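Local atomic coordinates of EmGH1 (Erythrobacter marinus, PDB entry 5Z87), a protein that probably hydrolyses beta-glucosidic bonds as a glycoside hydrolase of family 3, a family that also includes xylosidase and arabinofuranosidase activities. Residues D316-R319 / I320-H324; L355-L358 / V359-L363. All coordinates share one frame; numbering follows the deposited sequence.

Contact 1. Residues D316-R319 / I320-H324; sequences DVRR and IHSLH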
loop_
_atom_site.group_PDB
_atom_site.type_symbol
_atom_site.label_atom_id
_atom_site.label_comp_id
_atom_site.label_asym_id
_atom_site.label_seq_id
_atom_site.Cartn_x
_atom_site.Cartn_y
_atom_site.Cartn_z
ATOM N N ASP A 316 -9.495 10.863 -20.700
ATOM C CA ASP A 316 -8.244 10.806 -19.961
ATOM C C ASP A 316 -7.081 11.510 -20.652
ATOM O O ASP A 316 -6.058 11.739 -19.995
ATOM C CB ASP A 316 -7.857 9.356 -19.680
ATOM C CG ASP A 316 -8.396 8.852 -18.348
ATOM O OD1 ASP A 316 -8.805 9.673 -17.491
ATOM O OD2 ASP A 316 -8.413 7.619 -18.165
ATOM N N VAL A 317 -7.190 11.852 -21.943
ATOM C CA VAL A 317 -6.122 12.622 -22.581
ATOM C C VAL A 317 -6.113 14.043 -22.035
ATOM O O VAL A 317 -5.073 14.546 -21.599
ATOM C CB VAL A 317 -6.246 12.607 -24.121
ATOM C CG1 VAL A 317 -5.051 13.317 -24.735
ATOM C CG2 VAL A 317 -6.277 11.184 -24.660
ATOM N N ARG A 318 -7.279 14.697 -22.023
ATOM C CA ARG A 318 -7.400 16.006 -21.388
ATOM C C ARG A 318 -6.907 15.987 -19.939
ATOM O O ARG A 318 -6.317 16.960 -19.464
ATOM C CB ARG A 318 -8.856 16.475 -21.430
ATOM C CG ARG A 318 -9.034 17.892 -20.906
ATOM C CD ARG A 318 -10.493 18.231 -20.664
ATOM N NE ARG A 318 -11.344 17.561 -21.636
ATOM C CZ ARG A 318 -11.702 18.089 -22.802
ATOM N NH1 ARG A 318 -11.293 19.307 -23.141
ATOM N NH2 ARG A 318 -12.475 17.399 -23.617
ATOM N N ARG A 319 -7.142 14.887 -19.221
ATOM C CA ARG A 319 -6.813 14.851 -17.802
ATOM C C ARG A 319 -5.321 14.734 -17.537
ATOM O O ARG A 319 -4.911 14.920 -16.388
ATOM C CB ARG A 319 -7.547 13.703 -17.122
ATOM C CG ARG A 319 -9.027 13.961 -16.931
ATOM C CD ARG A 319 -9.715 12.690 -16.555
ATOM N NE ARG A 319 -11.157 12.803 -16.672
ATOM C CZ ARG A 319 -11.969 11.759 -16.578
ATOM N NH1 ARG A 319 -11.459 10.552 -16.364
ATOM N NH2 ARG A 319 -13.282 11.915 -16.700
ATOM N N ILE A 320 -4.510 14.424 -18.558
ATOM C CA ILE A 320 -3.067 14.595 -18.442
ATOM C C ILE A 320 -2.755 15.993 -17.942
ATOM O O ILE A 320 -1.821 16.204 -17.159
ATOM C CB ILE A 320 -2.376 14.338 -19.791
ATOM C CG1 ILE A 320 -2.624 12.914 -20.294
ATOM C CG2 ILE A 320 -0.867 14.613 -19.696
ATOM C CD1 ILE A 320 -2.195 12.773 -21.769
ATOM N N HIS A 321 -3.534 16.969 -18.402
ATOM C CA HIS A 321 -3.429 18.351 -17.979
ATOM C C HIS A 321 -4.298 18.632 -16.760
ATOM O O HIS A 321 -3.793 19.093 -15.733
ATOM C CB HIS A 321 -3.829 19.287 -19.124
ATOM C CG HIS A 321 -4.112 20.687 -18.676
ATOM N ND1 HIS A 321 -3.140 21.507 -18.139
ATOM C CD2 HIS A 321 -5.264 21.399 -18.648
ATOM C CE1 HIS A 321 -3.679 22.670 -17.817
ATOM N NE2 HIS A 321 -4.967 22.629 -18.109
ATOM N N SER A 322 -5.596 18.320 -16.856
ATOM C CA SER A 322 -6.589 18.867 -15.936
ATOM C C SER A 322 -6.677 18.115 -14.611
ATOM O O SER A 322 -7.222 18.657 -13.651
ATOM C CB SER A 322 -7.972 18.863 -16.595
ATOM O OG SER A 322 -8.392 17.525 -16.839
ATOM N N LEU A 323 -6.201 16.876 -14.551
ATOM C CA LEU A 323 -6.197 16.095 -13.322
ATOM C C LEU A 323 -4.784 15.913 -12.784
ATOM O O LEU A 323 -4.503 16.336 -11.663
ATOM C CB LEU A 323 -6.867 14.730 -13.553
ATOM C CG LEU A 323 -6.858 13.816 -12.319
ATOM C CD1 LEU A 323 -7.639 14.458 -11.153
ATOM C CD2 LEU A 323 -7.434 12.443 -12.666
ATOM N N HIS A 324 -3.878 15.340 -13.591
ATOM C CA HIS A 324 -2.519 15.041 -13.152
ATOM C C HIS A 324 -1.619 16.274 -13.082
ATOM O O HIS A 324 -0.630 16.271 -12.337
ATOM C CB HIS A 324 -1.883 14.023 -14.095
ATOM C CG HIS A 324 -2.480 12.661 -14.000
ATOM N ND1 HIS A 324 -2.226 11.813 -12.942
ATOM C CD2 HIS A 324 -3.320 11.996 -14.828
ATOM C CE1 HIS A 324 -2.871 10.676 -13.133
ATOM N NE2 HIS A 324 -3.548 10.764 -14.267
#
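Arg319 O takes two backbone N-H groups from the far side of a tight helical turn. Leu323 N reaches it at 3.0 Å, whereas His324 N lies 3.0 Å from Arg319 O and comes in almost along the C=O axis. Arg318 O, one residue earlier, is also shared, but by His321 N and Ser322 N, three and four residues on, the latter at 3.0 Å from Arg318 O. Ser322 OG stands 3.3 Å from Arg319 CA, with only a weak and unsettled approach to Arg318 O. The bonds to Arg318 O belong to short helix 319-322, and the pair on Arg319 O closes its C-terminal end; the helix follows strand 309-311, the last in the run of parallel strands in the TIM-barrel-type N-terminal domain, close behind Asp313 and Trp314 of the dithiothreitol pocket. Arg319 shows how such a turn can aim a long side chain. Arg319 CB packs on Leu323 CB at 3.8 Å; with CG anti to the carbonyl carbon (chi1 -74°) and the chain extended to NE, Arg319 NH1 comes to 3.0 Å from Asp316 OD1. That salt bridge is not flat, since OD1 is met from above the carboxylate plane. The other oxygen, Asp316 OD2, bonds to His281, a residue of the same pocket, and the Arg319 guanidinium makes a cation-pi contact with Phe544. A leucine in place of Arg319 would probably leave Asp316 OD1 without its charged mate and Phe544 without its cationic partner. Val317 and Ile320 lie side by side, Val317 CG1 and Ile320 CD1 4.2 Å apart, and Ile320 N bonds to Val317 O. Other polar ends have partners outside: Arg318 with Asn349, Asp315 and Glu330, His321 ND1 with Ala327 O, His324 NE2 with His281 O.

Contact 2. Residues L355-L358 / V359-L363; sequences LPQL and VRDGL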
loop_
_atom_site.group_PDB
_atom_site.type_symbol
_atom_site.label_atom_id
_atom_site.label_comp_id
_atom_site.label_asym_id
_atom_site.label_seq_id
_atom_site.Cartn_x
_atom_site.Cartn_y
_atom_site.Cartn_z
ATOM N N LEU A 355 -5.929 18.434 -33.077
ATOM C CA LEU A 355 -4.795 17.861 -33.803
ATOM C C LEU A 355 -4.586 18.469 -35.192
ATOM O O LEU A 355 -3.430 18.778 -35.533
ATOM C CB LEU A 355 -4.954 16.342 -33.883
ATOM C CG LEU A 355 -4.839 15.553 -32.586
ATOM C CD1 LEU A 355 -4.927 14.058 -32.892
ATOM C CD2 LEU A 355 -3.543 15.886 -31.857
ATOM N N PRO A 356 -5.616 18.658 -36.036
ATOM C CA PRO A 356 -5.344 19.255 -37.365
ATOM C C PRO A 356 -4.745 20.648 -37.281
ATOM O O PRO A 356 -3.736 20.925 -37.938
ATOM C CB PRO A 356 -6.727 19.261 -38.045
ATOM C CG PRO A 356 -7.520 18.222 -37.323
ATOM C CD PRO A 356 -7.033 18.264 -35.895
ATOM N N GLN A 357 -5.321 21.532 -36.468
ATOM C CA GLN A 357 -4.756 22.873 -36.364
ATOM C C GLN A 357 -3.354 22.856 -35.767
ATOM O O GLN A 357 -2.529 23.710 -36.120
ATOM C CB GLN A 357 -5.674 23.782 -35.547
ATOM C CG GLN A 357 -5.465 25.277 -35.831
ATOM C CD GLN A 357 -5.291 25.576 -37.325
ATOM O OE1 GLN A 357 -6.185 25.310 -38.133
ATOM N NE2 GLN A 357 -4.123 26.106 -37.695
ATOM N N LEU A 358 -3.052 21.897 -34.879
ATOM C CA LEU A 358 -1.700 21.832 -34.319
ATOM C C LEU A 358 -0.688 21.441 -35.383
ATOM O O LEU A 358 0.439 21.948 -35.393
ATOM C CB LEU A 358 -1.640 20.845 -33.144
ATOM C CG LEU A 358 -2.366 21.308 -31.879
ATOM C CD1 LEU A 358 -2.712 20.121 -30.983
ATOM C CD2 LEU A 358 -1.534 22.365 -31.133
ATOM N N VAL A 359 -1.065 20.516 -36.266
ATOM C CA VAL A 359 -0.199 20.149 -37.380
ATOM C C VAL A 359 0.005 21.345 -38.300
ATOM O O VAL A 359 1.135 21.673 -38.686
ATOM C CB VAL A 359 -0.791 18.952 -38.139
ATOM C CG1 VAL A 359 -0.084 18.757 -39.478
ATOM C CG2 VAL A 359 -0.711 17.705 -37.274
ATOM N N ARG A 360 -1.086 22.035 -38.640
ATOM C CA ARG A 360 -0.973 23.178 -39.540
ATOM C C ARG A 360 -0.186 24.311 -38.891
ATOM O O ARG A 360 0.611 24.978 -39.558
ATOM C CB ARG A 360 -2.364 23.635 -39.985
ATOM C CG ARG A 360 -2.994 22.688 -41.027
ATOM C CD ARG A 360 -4.254 23.267 -41.654
ATOM N NE ARG A 360 -5.290 23.445 -40.651
ATOM C CZ ARG A 360 -6.268 22.571 -40.433
ATOM N NH1 ARG A 360 -6.339 21.466 -41.167
ATOM N NH2 ARG A 360 -7.177 22.802 -39.486
ATOM N N ASP A 361 -0.352 24.512 -37.584
ATOM C CA ASP A 361 0.423 25.529 -36.886
ATOM C C ASP A 361 1.891 25.138 -36.684
ATOM O O ASP A 361 2.670 25.964 -36.193
ATOM C CB ASP A 361 -0.226 25.854 -35.538
ATOM C CG ASP A 361 -1.501 26.662 -35.687
ATOM O OD1 ASP A 361 -1.790 27.121 -36.808
ATOM O OD2 ASP A 361 -2.223 26.838 -34.685
ATOM N N GLY A 362 2.298 23.928 -37.054
ATOM C CA GLY A 362 3.690 23.549 -36.907
ATOM C C GLY A 362 4.098 23.058 -35.535
ATOM O O GLY A 362 5.292 22.835 -35.302
ATOM N N LEU A 363 3.151 22.872 -34.621
ATOM C CA LEU A 363 3.450 22.395 -33.279
ATOM C C LEU A 363 3.418 20.877 -33.162
ATOM O O LEU A 363 3.662 20.356 -32.068
ATOM C CB LEU A 363 2.468 23.017 -32.282
ATOM C CG LEU A 363 2.369 24.528 -32.472
ATOM C CD1 LEU A 363 1.132 25.106 -31.799
ATOM C CD2 LEU A 363 3.639 25.184 -31.953
#
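With CG anti to the backbone N (chi1 -158°) and the chain bent at chi2, Gln357 swings its amide toward Arg360 and Asp361, while Arg360, bent at chi3 (-64°), folds its guanidinium back to meet it. The Gln357 and Arg360 side chains cross at about a right angle. Arg360 grips a single atom side-on: Arg360 NH2 lies 3.0 Å and NE 3.3 Å from Gln357 OE1, which sits in the guanidinium plane and receives both nitrogens from one face of its own amide. At the other end of that amide, Gln357 NE2 donates to Asp361 OD1 at 2.7 Å, meeting the carboxylate from above. The glutamine thus bridges a base and an acid, and bonds at both ends probably limit the rotation of its amide. Pro356 O lies over the guanidinium face, and Arg360 NH1 is salt-bridged to Asp57 of helix 56-61. Leu358 CD2 touches Leu363 CD1 at 3.9 Å. Leu363 N bonds to Leu358 O at 3.0 Å and Gly362 N to Val359 O. Gly362 has positive phi, where a CB would jam against the preceding carbonyl oxygen: this is the C-terminal end of a helix closed by a Schellman motif.

In the fold
Two short helical turns of one TIM-barrel-type domain follow each other in series, contact 1 before contact 2. Their centres are 20 Å apart and their nearest atoms about 8 Å, so they do not touch; helix 330-340 joins them instead. Ile320 and His321 pack on its Met336 and Ala333, respectively, while Leu355 packs on Ala334 and Leu338, and Leu358 on Ala331. Their surroundings differ. Contact 1 lies by the pocket, the Arg319 side chain about 6 Å from the bound dithiothreitol, and it also meets Thr645 and Ile715 of the second subunit. Contact 2 sits further from the chain's centre, touches no other chain, and has a glycerol bound at Arg360.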